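Local coordinates for AmbC (Sorangium cellulosum, PDB 5O15), which catalyses, probably in turn, the dehydration of a polyketide intermediate and its cyclisation to an oxygen heterocycle during ambruticin biosynthesis, at residues W165-A168 / L169-V173; L213-A216 / A217-A220. All coordinates share one frame; numbering follows the deposited sequence.

Contact 1: W165-A168 / L169-V173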
loop_
_atom_site.group_PDB
_atom_site.type_symbol
_atom_site.label_atom_id
_atom_site.label_comp_id
_atom_site.label_asym_id
_atom_site.label_seq_id
_atom_site.Cartn_x
_atom_site.Cartn_y
_atom_site.Cartn_z
ATOM N N TRP A 165 -22.030 -6.169 0.182
ATOM C CA TRP A 165 -21.457 -6.203 -1.149
ATOM C C TRP A 165 -21.107 -4.791 -1.600
ATOM O O TRP A 165 -21.914 -3.859 -1.499
ATOM C CB TRP A 165 -22.504 -6.810 -2.079
ATOM C CG TRP A 165 -22.056 -6.906 -3.501
ATOM C CD1 TRP A 165 -22.253 -5.976 -4.473
ATOM C CD2 TRP A 165 -21.439 -8.026 -4.120
ATOM N NE1 TRP A 165 -21.756 -6.444 -5.666
ATOM C CE2 TRP A 165 -21.271 -7.709 -5.482
ATOM C CE3 TRP A 165 -21.046 -9.293 -3.672
ATOM C CZ2 TRP A 165 -20.711 -8.587 -6.394
ATOM C CZ3 TRP A 165 -20.490 -10.177 -4.577
ATOM C CH2 TRP A 165 -20.335 -9.817 -5.938
ATOM N N VAL A 166 -19.894 -4.652 -2.111
ATOM C CA VAL A 166 -19.410 -3.439 -2.774
ATOM C C VAL A 166 -18.955 -3.907 -4.141
ATOM O O VAL A 166 -17.952 -4.617 -4.248
ATOM C CB VAL A 166 -18.249 -2.799 -1.997
ATOM C CG1 VAL A 166 -17.676 -1.611 -2.766
ATOM C CG2 VAL A 166 -18.704 -2.331 -0.644
ATOM N N GLU A 167 -19.682 -3.538 -5.195
ATOM C CA GLU A 167 -19.407 -4.117 -6.509
ATOM C C GLU A 167 -17.945 -3.955 -6.899
ATOM O O GLU A 167 -17.322 -4.895 -7.380
ATOM C CB GLU A 167 -20.311 -3.471 -7.545
ATOM C CG GLU A 167 -20.199 -4.028 -8.942
ATOM C CD GLU A 167 -20.928 -5.338 -9.181
ATOM O OE1 GLU A 167 -21.803 -5.726 -8.372
ATOM O OE2 GLU A 167 -20.635 -5.973 -10.197
ATOM N N ALA A 168 -17.387 -2.752 -6.712
ATOM C CA ALA A 168 -16.034 -2.464 -7.195
ATOM C C ALA A 168 -14.984 -3.342 -6.536
ATOM O O ALA A 168 -13.892 -3.500 -7.104
ATOM C CB ALA A 168 -15.721 -0.972 -7.012
ATOM N N LEU A 169 -15.243 -3.879 -5.341
ATOM C CA LEU A 169 -14.348 -4.830 -4.701
ATOM C C LEU A 169 -14.793 -6.264 -4.969
ATOM O O LEU A 169 -14.070 -7.084 -5.524
ATOM C CB LEU A 169 -14.268 -4.578 -3.199
ATOM C CG LEU A 169 -13.639 -3.246 -2.810
ATOM C CD1 LEU A 169 -13.694 -3.093 -1.327
ATOM C CD2 LEU A 169 -12.168 -3.157 -3.279
ATOM N N ASP A 170 -16.024 -6.584 -4.548
ATOM C CA ASP A 170 -16.500 -7.957 -4.455
ATOM C C ASP A 170 -16.684 -8.605 -5.813
ATOM O O ASP A 170 -16.648 -9.837 -5.898
ATOM C CB ASP A 170 -17.766 -8.014 -3.586
ATOM C CG ASP A 170 -17.457 -7.694 -2.165
ATOM O OD1 ASP A 170 -16.523 -8.317 -1.623
ATOM O OD2 ASP A 170 -18.091 -6.809 -1.563
ATOM N N ALA A 171 -16.942 -7.848 -6.868
ATOM C CA ALA A 171 -17.045 -8.467 -8.180
ATOM C C ALA A 171 -15.715 -8.959 -8.710
ATOM O O ALA A 171 -15.693 -9.723 -9.677
ATOM C CB ALA A 171 -17.672 -7.507 -9.179
ATOM N N TRP A 172 -14.597 -8.504 -8.116
ATOM C CA TRP A 172 -13.314 -8.607 -8.789
ATOM C C TRP A 172 -12.229 -9.311 -7.990
ATOM O O TRP A 172 -11.487 -10.116 -8.547
ATOM C CB TRP A 172 -12.840 -7.203 -9.156
ATOM C CG TRP A 172 -13.739 -6.468 -10.084
ATOM C CD1 TRP A 172 -14.455 -5.363 -9.796
ATOM C CD2 TRP A 172 -14.039 -6.809 -11.434
ATOM N NE1 TRP A 172 -15.172 -4.966 -10.890
ATOM C CE2 TRP A 172 -14.925 -5.835 -11.916
ATOM C CE3 TRP A 172 -13.628 -7.835 -12.292
ATOM C CZ2 TRP A 172 -15.391 -5.830 -13.231
ATOM C CZ3 TRP A 172 -14.106 -7.838 -13.601
ATOM C CH2 TRP A 172 -14.978 -6.840 -14.046
ATOM N N VAL A 173 -12.014 -8.926 -6.738
ATOM C CA VAL A 173 -10.763 -9.307 -6.104
ATOM C C VAL A 173 -10.819 -10.750 -5.625
ATOM O O VAL A 173 -11.885 -11.344 -5.381
ATOM C CB VAL A 173 -10.387 -8.375 -4.958
ATOM C CG1 VAL A 173 -10.348 -6.950 -5.394
ATOM C CG2 VAL A 173 -11.255 -8.539 -3.765
#

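Contact 2: L213-A216 / A217-A220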
loop_
_atom_site.group_PDB
_atom_site.type_symbol
_atom_site.label_atom_id
_atom_site.label_comp_id
_atom_site.label_asym_id
_atom_site.label_seq_id
_atom_site.Cartn_x
_atom_site.Cartn_y
_atom_site.Cartn_z
ATOM N N LEU A 213 -1.774 -6.480 3.506
ATOM C CA LEU A 213 -2.195 -6.033 4.819
ATOM C C LEU A 213 -2.383 -4.521 4.847
ATOM O O LEU A 213 -3.407 -4.027 5.330
ATOM C CB LEU A 213 -1.201 -6.548 5.861
ATOM C CG LEU A 213 -1.527 -6.285 7.314
ATOM C CD1 LEU A 213 -2.877 -6.892 7.716
ATOM C CD2 LEU A 213 -0.451 -6.849 8.161
ATOM N N LEU A 214 -1.445 -3.753 4.250
ATOM C CA LEU A 214 -1.705 -2.328 4.130
ATOM C C LEU A 214 -2.921 -2.077 3.230
ATOM O O LEU A 214 -3.737 -1.198 3.520
ATOM C CB LEU A 214 -0.459 -1.598 3.630
ATOM C CG LEU A 214 -0.638 -0.083 3.482
ATOM C CD1 LEU A 214 -0.999 0.561 4.829
ATOM C CD2 LEU A 214 0.652 0.574 2.922
ATOM N N ASP A 215 -3.086 -2.867 2.170
ATOM C CA ASP A 215 -4.255 -2.688 1.318
ATOM C C ASP A 215 -5.564 -2.929 2.070
ATOM O O ASP A 215 -6.587 -2.310 1.752
ATOM C CB ASP A 215 -4.184 -3.591 0.098
ATOM C CG ASP A 215 -5.227 -3.234 -0.918
ATOM O OD1 ASP A 215 -5.030 -2.236 -1.640
ATOM O OD2 ASP A 215 -6.257 -3.934 -1.008
ATOM N N ALA A 216 -5.540 -3.774 3.098
ATOM C CA ALA A 216 -6.749 -4.006 3.887
ATOM C C ALA A 216 -7.217 -2.746 4.593
ATOM O O ALA A 216 -8.421 -2.568 4.803
ATOM C CB ALA A 216 -6.519 -5.175 4.846
ATOM N N ALA A 217 -6.296 -1.853 4.984
ATOM C CA ALA A 217 -6.740 -0.583 5.532
ATOM C C ALA A 217 -7.520 0.221 4.500
ATOM O O ALA A 217 -8.526 0.874 4.829
ATOM C CB ALA A 217 -5.561 0.208 6.065
ATOM N N LEU A 218 -7.063 0.185 3.241
ATOM C CA LEU A 218 -7.795 0.825 2.153
ATOM C C LEU A 218 -9.146 0.156 1.917
ATOM O O LEU A 218 -10.142 0.842 1.668
ATOM C CB LEU A 218 -6.969 0.798 0.865
ATOM C CG LEU A 218 -5.556 1.375 0.948
ATOM C CD1 LEU A 218 -4.927 1.316 -0.429
ATOM C CD2 LEU A 218 -5.596 2.768 1.523
ATOM N N GLN A 219 -9.196 -1.180 1.980
ATOM C CA GLN A 219 -10.469 -1.889 1.843
ATOM C C GLN A 219 -11.459 -1.419 2.901
ATOM O O GLN A 219 -12.648 -1.254 2.617
ATOM C CB GLN A 219 -10.248 -3.393 1.980
ATOM C CG GLN A 219 -9.427 -4.044 0.878
ATOM C CD GLN A 219 -8.834 -5.349 1.335
ATOM O OE1 GLN A 219 -9.460 -6.073 2.117
ATOM N NE2 GLN A 219 -7.609 -5.652 0.885
ATOM N N ALA A 220 -10.992 -1.248 4.145
ATOM C CA ALA A 220 -11.897 -0.830 5.210
ATOM C C ALA A 220 -12.463 0.545 4.912
ATOM O O ALA A 220 -13.667 0.786 5.086
ATOM C CB ALA A 220 -11.150 -0.834 6.543
#

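Contact 1: W165-A168 / L169-V173
The indole of Trp165 lies over the side chain of Asp170, whose CB meets one face of its six-membered ring, 3.6 Å from the centroid and 13° off the normal, a CH-pi contact. At the edge of the indole, near its plane, stands the carboxylate of Glu167: Trp165 NE1 donates to Glu167 OE1 at 2.8 Å, meeting that oxygen from above the carboxylate plane. The bend of Glu167 at chi2 also brings OE2 to 3.5 Å from Ala171 CB. Farther along, the Trp172 ring turns an edge to Ala168 O, with its CD1 3.3 Å from that oxygen, while Ala171 CB lies over one face, 3.9 Å above the plane and offset toward the rim.

Together these groups dress the single-turn helix 167-170, with Val166 at its N-cap. Valine offers no side-chain acceptor to the first turn; separately, Asp170 holds the N-H of Val166. With CG anti to its own carbonyl carbon (chi1 -68°), the aspartate turns back toward the start of the turn, and the anti lone pair of OD2 takes Val166 N at 2.9 Å in a nearly straight bond (169°). In return Asp170 N donates to Val166 O at 2.8 Å, and Leu169 N reaches the same oxygen at 3.0 Å from above the carbonyl plane. OD1 forms a salt bridge with Arg223 of helix 211-225, tying the short turn to the longer helix. An alanine in place of Asp170 would keep CB beneath the indole, but would probably leave Val166 N and the Arg223 guanidinium without their acceptors. Leu169 suits the inner side, its side chain packing on Ile236, while Ala168 and Trp172 both touch Leu54.

Contact 2: L213-A216 / A217-A220
Asp215 OD2 receives Gln219 NE2 at 2.9 Å, with an almost linear N-H (177°). The hydrogen bond lies in the amide plane of Gln219 and meets the oxygen on its anti side, slightly out of the carboxylate plane; the two flat groups are turned 52° from each other. Asp215 places its CG anti to the backbone N (chi1 -169°), which tilts the carboxylate along the helix toward the residue one turn later, and the extended Gln219 chain carries its amide back across Ala216 CA, 3.5 Å from NE2. The main chain joins the same pair, as Gln219 N donates to Asp215 O at 2.9 Å. Glutamine suits this buried place because its amide can serve both neighbours: NE2 holds the aspartate, and OE1 accepts from Gly179 N, which fixes which way round the amide sits. Leu218 CD1 lies 3.8 Å from Asp215 OD1, an apolar flank to the carboxylate. Small Ala216, Ala217 and Ala220 let the helix lie close against strand 189-195, while Leu214 and Leu218 pack on Trp242. An aspartate and a glutamine four residues apart on the long helix of a hotdog unit recall the Asp-x-x-x-Gln/His pattern of polyketide synthase dehydratases, where the aspartate belongs to the active site; Asp215 probably has that place here.

Overall arrangement
Contact 1 comes first along the chain, on the one-turn helix 167-170, and contact 2 follows on helix 211-225, with strands 180-186 and 189-195 between them. Their centres lie about 14 Å apart and their nearest atoms about 4 Å, without touching. Contact 1 sits toward the periphery, about 18 Å from the centre of the chain, while contact 2 is buried, about 8 Å from it. Both belong to the second half of the double hotdog fold and pack against strand 236-247. Arg223, near the C-terminal end of the helix that carries contact 2, forms the salt bridge to Asp170 of contact 1, so the peripheral turn is tied to the same helix that carries the probable active-site aspartate.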